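Local coordinates for arginine kinase (Cydia pomonella granulosis virus, PDB 6VVG), which is probably a viral protein serine/threonine kinase that binds ATP and transfers its phosphate to protein substrates, with an activity that relies on side-to-side dimerization, at residues E60-I74 with K154-I166. Numbering follows the deposited sequence.
Sequences EFDVHILMRNNPNFI and KRLFVCDYGLSRI. With AMP (adenosine monophosphate), chain C.
Glu60 and Tyr161 bring their backbones to 4.8 Å between CA atoms where the regulatory αC helix of the protein kinase fold meets the DFG motif, here Asp160-Tyr161-Gly162. At the other end, Asn72 to Ile74 run in the same direction as Phe157 to Cys159, and Val158 N donates to Asn72 O at 2.8 Å. The side chain of Asn72 adds a second link, its ND2 giving a bond to Leu156 O (2.9 Å) that lies in both the amide and the carbonyl plane. Further out, Arg155 NH2 bonds only weakly to Pro71 O, while Phe157 covers one face of the guanidinium.

This contact illustrates how kinases join helix αC to the DFG segment through a regulatory spine, in which His64 and Tyr161 occupy neighbouring positions. The tyrosine turns its edge to the imidazole face, with the planes at 59°. Val63 closes over a face of the same phenol: its CG1, anti to the backbone N (chi1 174°), sits 3.4 Å from the Tyr161 ring centroid in a CH-pi contact. The ring's far end is gripped twice, since Tyr161 OH donates to Val158 O and accepts from Ile74 N at 3.0 Å, which limits rotation of the phenol. His64 is fixed in turn through ND1, bonded to Ile74 O. Ile74, flanking the spine, lines the nucleotide pocket, with CD1 touching both Cys159 CB and AMP N6.

Glu60 extends alongside Gly162 to form a salt bridge with Lys49, the signature of an inward αC helix. A water joins Glu60, His64 and Tyr161, donating to Glu60 OE2 at 2.6 Å, accepting from Tyr161 N and hydrogen-bonding to His64 NE2.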
loop_
_atom_site.group_PDB
_atom_site.type_symbol
_atom_site.label_atom_id
_atom_site.label_comp_id
_atom_site.label_asym_id
_atom_site.label_seq_id
_atom_site.Cartn_x
_atom_site.Cartn_y
_atom_site.Cartn_z
ATOM N N GLU A 60 -2.208 -6.177 -1.212
ATOM C CA GLU A 60 -2.000 -7.560 -0.793
ATOM C C GLU A 60 -0.519 -7.912 -0.807
ATOM O O GLU A 60 -0.037 -8.638 0.070
ATOM C CB GLU A 60 -2.789 -8.505 -1.700
ATOM C CG GLU A 60 -2.704 -9.967 -1.294
ATOM C CD GLU A 60 -3.699 -10.845 -2.031
ATOM O OE1 GLU A 60 -4.391 -10.338 -2.942
ATOM O OE2 GLU A 60 -3.786 -12.047 -1.697
ATOM N N PHE A 61 0.221 -7.395 -1.788
ATOM C CA PHE A 61 1.663 -7.618 -1.831
ATOM C C PHE A 61 2.345 -7.003 -0.614
ATOM O O PHE A 61 3.190 -7.636 0.027
ATOM C CB PHE A 61 2.231 -7.040 -3.132
ATOM C CG PHE A 61 3.729 -7.115 -3.232
ATOM C CD1 PHE A 61 4.368 -8.337 -3.362
ATOM C CD2 PHE A 61 4.496 -5.963 -3.199
ATOM C CE1 PHE A 61 5.745 -8.410 -3.454
ATOM C CE2 PHE A 61 5.874 -6.028 -3.291
ATOM C CZ PHE A 61 6.499 -7.256 -3.416
ATOM N N ASP A 62 1.974 -5.767 -0.271
ATOM C CA ASP A 62 2.630 -5.079 0.838
ATOM C C ASP A 62 2.469 -5.841 2.146
ATOM O O ASP A 62 3.416 -5.938 2.937
ATOM C CB ASP A 62 2.069 -3.664 0.991
ATOM C CG ASP A 62 2.202 -2.842 -0.272
ATOM O OD1 ASP A 62 1.635 -3.251 -1.303
ATOM O OD2 ASP A 62 2.871 -1.787 -0.230
ATOM N N VAL A 63 1.271 -6.365 2.408
ATOM C CA VAL A 63 1.026 -7.035 3.682
ATOM C C VAL A 63 1.973 -8.217 3.845
ATOM O O VAL A 63 2.579 -8.407 4.905
ATOM C CB VAL A 63 -0.446 -7.465 3.795
ATOM C CG1 VAL A 63 -0.648 -8.299 5.054
ATOM C CG2 VAL A 63 -1.352 -6.241 3.805
ATOM N N HIS A 64 2.115 -9.030 2.796
ATOM C CA HIS A 64 3.066 -10.137 2.852
ATOM C C HIS A 64 4.460 -9.631 3.197
ATOM O O HIS A 64 5.112 -10.139 4.117
ATOM C CB HIS A 64 3.103 -10.886 1.518
ATOM C CG HIS A 64 1.870 -11.678 1.222
ATOM N ND1 HIS A 64 1.653 -12.938 1.737
ATOM C CD2 HIS A 64 0.797 -11.399 0.446
ATOM C CE1 HIS A 64 0.493 -13.394 1.300
ATOM N NE2 HIS A 64 -0.047 -12.479 0.517
ATOM N N ILE A 65 4.932 -8.624 2.458
ATOM C CA ILE A 65 6.293 -8.128 2.645
ATOM C C ILE A 65 6.443 -7.490 4.018
ATOM O O ILE A 65 7.365 -7.815 4.776
ATOM C CB ILE A 65 6.657 -7.131 1.530
ATOM C CG1 ILE A 65 6.587 -7.797 0.156
ATOM C CG2 ILE A 65 8.039 -6.537 1.787
ATOM C CD1 ILE A 65 7.392 -9.065 0.035
ATOM N N LEU A 66 5.550 -6.556 4.351
ATOM C CA LEU A 66 5.673 -5.840 5.616
ATOM C C LEU A 66 5.695 -6.803 6.796
ATOM O O LEU A 66 6.413 -6.575 7.776
ATOM C CB LEU A 66 4.525 -4.845 5.763
ATOM C CG LEU A 66 4.584 -3.597 4.884
ATOM C CD1 LEU A 66 3.296 -2.788 5.021
ATOM C CD2 LEU A 66 5.794 -2.752 5.237
ATOM N N MET A 67 4.924 -7.887 6.719
ATOM C CA MET A 67 4.802 -8.839 7.816
ATOM C C MET A 67 5.663 -10.080 7.609
ATOM O O MET A 67 5.403 -11.120 8.225
ATOM C CB MET A 67 3.337 -9.236 7.995
ATOM C CG MET A 67 2.369 -8.061 8.032
ATOM S SD MET A 67 2.897 -6.749 9.152
ATOM C CE MET A 67 2.923 -7.629 10.713
ATOM N N ARG A 68 6.698 -9.982 6.773
ATOM C CA ARG A 68 7.518 -11.147 6.457
ATOM C C ARG A 68 8.056 -11.824 7.711
ATOM O O ARG A 68 8.111 -13.056 7.786
ATOM C CB ARG A 68 8.677 -10.738 5.547
ATOM N N ASN A 69 8.455 -11.041 8.710
ATOM C CA ASN A 69 9.114 -11.572 9.895
ATOM C C ASN A 69 8.162 -11.782 11.065
ATOM O O ASN A 69 8.620 -12.039 12.184
ATOM C CB ASN A 69 10.254 -10.642 10.309
ATOM C CG ASN A 69 11.390 -10.626 9.300
ATOM O OD1 ASN A 69 11.802 -11.672 8.797
ATOM N ND2 ASN A 69 11.897 -9.436 8.998
ATOM N N ASN A 70 6.854 -11.689 10.838
ATOM C CA ASN A 70 5.872 -11.958 11.879
ATOM C C ASN A 70 5.421 -13.403 11.760
ATOM O O ASN A 70 4.947 -13.800 10.683
ATOM C CB ASN A 70 4.678 -11.021 11.751
ATOM C CG ASN A 70 3.704 -11.155 12.903
ATOM O OD1 ASN A 70 3.054 -12.187 13.061
ATOM N ND2 ASN A 70 3.604 -10.115 13.720
ATOM N N PRO A 71 5.538 -14.218 12.811
ATOM C CA PRO A 71 5.208 -15.649 12.666
ATOM C C PRO A 71 3.733 -15.927 12.408
ATOM O O PRO A 71 3.395 -17.064 12.056
ATOM C CB PRO A 71 5.659 -16.265 13.997
ATOM C CG PRO A 71 5.759 -15.121 14.964
ATOM C CD PRO A 71 6.049 -13.885 14.158
ATOM N N ASN A 72 2.848 -14.945 12.567
ATOM C CA ASN A 72 1.417 -15.165 12.409
ATOM C C ASN A 72 0.884 -14.687 11.061
ATOM O O ASN A 72 -0.333 -14.702 10.846
ATOM C CB ASN A 72 0.663 -14.485 13.551
ATOM C CG ASN A 72 1.123 -14.965 14.914
ATOM O OD1 ASN A 72 1.728 -14.216 15.681
ATOM N ND2 ASN A 72 0.847 -16.229 15.216
ATOM N N PHE A 73 1.763 -14.271 10.155
ATOM C CA PHE A 73 1.419 -13.968 8.774
ATOM C C PHE A 73 2.134 -14.961 7.864
ATOM O O PHE A 73 2.942 -15.776 8.316
ATOM C CB PHE A 73 1.776 -12.518 8.431
ATOM C CG PHE A 73 0.886 -11.509 9.107
ATOM C CD1 PHE A 73 1.194 -11.029 10.369
ATOM C CD2 PHE A 73 -0.268 -11.054 8.488
ATOM C CE1 PHE A 73 0.377 -10.106 10.997
ATOM C CE2 PHE A 73 -1.090 -10.129 9.112
ATOM C CZ PHE A 73 -0.768 -9.658 10.370
ATOM N N ILE A 74 1.814 -14.905 6.573
ATOM C CA ILE A 74 2.218 -15.929 5.613
ATOM C C ILE A 74 3.284 -15.352 4.693
ATOM O O ILE A 74 3.080 -14.300 4.073
ATOM C CB ILE A 74 1.007 -16.450 4.820
ATOM C CG1 ILE A 74 -0.060 -16.951 5.803
ATOM C CG2 ILE A 74 1.425 -17.539 3.863
ATOM C CD1 ILE A 74 -1.173 -17.765 5.191
ATOM N N LYS A 154 -1.312 -25.560 16.592
ATOM C CA LYS A 154 -1.929 -24.542 17.436
ATOM C C LYS A 154 -1.326 -23.172 17.149
ATOM O O LYS A 154 -1.161 -22.350 18.049
ATOM C CB LYS A 154 -1.791 -24.896 18.919
ATOM C CG LYS A 154 -2.136 -26.343 19.227
ATOM C CD LYS A 154 -2.760 -26.489 20.605
ATOM C CE LYS A 154 -3.286 -27.904 20.815
ATOM N NZ LYS A 154 -2.337 -28.933 20.293
ATOM N N ARG A 155 -0.978 -22.934 15.888
ATOM C CA ARG A 155 -0.415 -21.671 15.436
ATOM C C ARG A 155 -1.455 -20.953 14.593
ATOM O O ARG A 155 -2.012 -21.536 13.657
ATOM C CB ARG A 155 0.863 -21.898 14.628
ATOM C CG ARG A 155 1.810 -20.710 14.620
ATOM C CD ARG A 155 3.240 -21.088 14.212
ATOM N NE ARG A 155 3.908 -19.964 13.558
ATOM C CZ ARG A 155 4.710 -20.076 12.507
ATOM N NH1 ARG A 155 4.963 -21.272 11.988
ATOM N NH2 ARG A 155 5.261 -18.991 11.977
ATOM N N LEU A 156 -1.708 -19.691 14.927
ATOM C CA LEU A 156 -2.670 -18.877 14.203
ATOM C C LEU A 156 -1.971 -18.144 13.067
ATOM O O LEU A 156 -0.963 -17.465 13.285
ATOM C CB LEU A 156 -3.339 -17.874 15.144
ATOM C CG LEU A 156 -4.432 -16.986 14.547
ATOM C CD1 LEU A 156 -5.699 -17.799 14.312
ATOM C CD2 LEU A 156 -4.716 -15.800 15.455
ATOM N N PHE A 157 -2.507 -18.288 11.858
ATOM C CA PHE A 157 -2.028 -17.557 10.692
ATOM C C PHE A 157 -3.158 -16.700 10.142
ATOM O O PHE A 157 -4.214 -17.227 9.777
ATOM C CB PHE A 157 -1.517 -18.505 9.600
ATOM C CG PHE A 157 -0.465 -19.463 10.067
ATOM C CD1 PHE A 157 -0.820 -20.668 10.639
ATOM C CD2 PHE A 157 0.881 -19.161 9.930
ATOM C CE1 PHE A 157 0.144 -21.558 11.073
ATOM C CE2 PHE A 157 1.852 -20.047 10.364
ATOM C CZ PHE A 157 1.482 -21.245 10.936
ATOM N N VAL A 158 -2.932 -15.388 10.083
ATOM C CA VAL A 158 -3.809 -14.480 9.349
ATOM C C VAL A 158 -3.495 -14.610 7.866
ATOM O O VAL A 158 -2.324 -14.606 7.470
ATOM C CB VAL A 158 -3.615 -13.033 9.829
ATOM C CG1 VAL A 158 -4.667 -12.119 9.218
ATOM C CG2 VAL A 158 -3.650 -12.969 11.351
ATOM N N CYS A 159 -4.533 -14.716 7.037
ATOM C CA CYS A 159 -4.335 -14.919 5.609
ATOM C C CYS A 159 -5.326 -14.087 4.803
ATOM O O CYS A 159 -6.223 -13.436 5.345
ATOM C CB CYS A 159 -4.458 -16.403 5.234
ATOM S SG CYS A 159 -6.161 -17.019 5.087
ATOM N N ASP A 160 -5.136 -14.122 3.481
ATOM C CA ASP A 160 -5.967 -13.416 2.502
ATOM C C ASP A 160 -5.968 -11.901 2.742
ATOM O O ASP A 160 -6.928 -11.313 3.242
ATOM C CB ASP A 160 -7.404 -13.945 2.468
ATOM C CG ASP A 160 -8.135 -13.529 1.193
ATOM O OD1 ASP A 160 -7.617 -12.637 0.484
ATOM O OD2 ASP A 160 -9.211 -14.084 0.893
ATOM N N TYR A 161 -4.837 -11.288 2.413
ATOM C CA TYR A 161 -4.693 -9.838 2.461
ATOM C C TYR A 161 -5.252 -9.138 1.218
ATOM O O TYR A 161 -4.905 -7.980 0.961
ATOM C CB TYR A 161 -3.218 -9.490 2.667
ATOM C CG TYR A 161 -2.503 -10.489 3.567
ATOM C CD1 TYR A 161 -3.100 -10.953 4.734
ATOM C CD2 TYR A 161 -1.242 -10.976 3.243
ATOM C CE1 TYR A 161 -2.463 -11.868 5.551
ATOM C CE2 TYR A 161 -0.595 -11.884 4.056
ATOM C CZ TYR A 161 -1.212 -12.329 5.210
ATOM O OH TYR A 161 -0.579 -13.238 6.022
ATOM N N GLY A 162 -6.146 -9.796 0.476
ATOM C CA GLY A 162 -6.642 -9.247 -0.775
ATOM C C GLY A 162 -7.607 -8.087 -0.626
ATOM O O GLY A 162 -7.843 -7.365 -1.602
ATOM N N LEU A 163 -8.178 -7.892 0.561
ATOM C CA LEU A 163 -9.065 -6.764 0.818
ATOM C C LEU A 163 -8.426 -5.725 1.730
ATOM O O LEU A 163 -9.127 -4.837 2.231
ATOM C CB LEU A 163 -10.382 -7.251 1.422
ATOM C CG LEU A 163 -11.305 -8.034 0.488
ATOM C CD1 LEU A 163 -12.639 -8.320 1.168
ATOM C CD2 LEU A 163 -11.535 -7.295 -0.821
ATOM N N SER A 164 -7.114 -5.810 1.952
ATOM C CA SER A 164 -6.422 -4.880 2.834
ATOM C C SER A 164 -6.486 -3.459 2.283
ATOM O O SER A 164 -6.513 -3.239 1.067
ATOM C CB SER A 164 -4.961 -5.303 3.005
ATOM O OG SER A 164 -4.858 -6.516 3.732
ATOM N N ARG A 165 -6.495 -2.486 3.193
ATOM C CA ARG A 165 -6.657 -1.094 2.810
ATOM C C ARG A 165 -5.757 -0.184 3.636
ATOM O O ARG A 165 -5.333 -0.519 4.747
ATOM C CB ARG A 165 -8.111 -0.621 2.985
ATOM C CG ARG A 165 -9.159 -1.472 2.305
ATOM C CD ARG A 165 -9.127 -1.283 0.798
ATOM N NE ARG A 165 -10.031 -2.223 0.147
ATOM C CZ ARG A 165 -9.857 -2.718 -1.074
ATOM N NH1 ARG A 165 -8.811 -2.346 -1.800
ATOM N NH2 ARG A 165 -10.738 -3.577 -1.569
ATOM N N ILE A 166 -5.497 0.998 3.079
ATOM C CA ILE A 166 -4.719 2.026 3.761
ATOM C C ILE A 166 -5.632 2.806 4.698
ATOM O O ILE A 166 -6.734 3.215 4.314
ATOM C CB ILE A 166 -4.045 2.968 2.749
ATOM C CG1 ILE A 166 -2.974 2.232 1.944
ATOM C CG2 ILE A 166 -3.436 4.162 3.465
ATOM C CD1 ILE A 166 -2.330 3.076 0.849
HETATM P P AMP C . -7.594 -17.642 0.652
HETATM O O1P AMP C . -9.028 -17.195 0.833
HETATM O O2P AMP C . -6.987 -17.818 2.022
HETATM O O3P AMP C . -6.923 -16.679 -0.297
HETATM O "O5'" AMP C . -7.565 -19.070 -0.054
HETATM C "C5'" AMP C . -8.697 -19.925 -0.020
HETATM C "C4'" AMP C . -8.513 -21.062 0.956
HETATM O "O4'" AMP C . -7.285 -21.783 0.659
HETATM C "C3'" AMP C . -8.359 -20.677 2.420
HETATM O "O3'" AMP C . -9.592 -20.371 3.048
HETATM C "C2'" AMP C . -7.667 -21.904 2.995
HETATM O "O2'" AMP C . -8.584 -22.977 3.144
HETATM C "C1'" AMP C . -6.696 -22.239 1.862
HETATM N N9 AMP C . -5.411 -21.540 2.042
HETATM C C8 AMP C . -5.194 -20.276 1.666
HETATM N N7 AMP C . -3.940 -19.960 1.988
HETATM C C5 AMP C . -3.382 -21.032 2.569
HETATM C C6 AMP C . -2.123 -21.237 3.082
HETATM N N6 AMP C . -0.953 -20.387 3.181
HETATM N N1 AMP C . -1.804 -22.406 3.616
HETATM C C2 AMP C . -2.726 -23.398 3.654
HETATM N N3 AMP C . -3.967 -23.200 3.151
HETATM C C4 AMP C . -4.290 -22.010 2.609
HETATM O O HOH W 1 -2.824 -12.724 0.588
#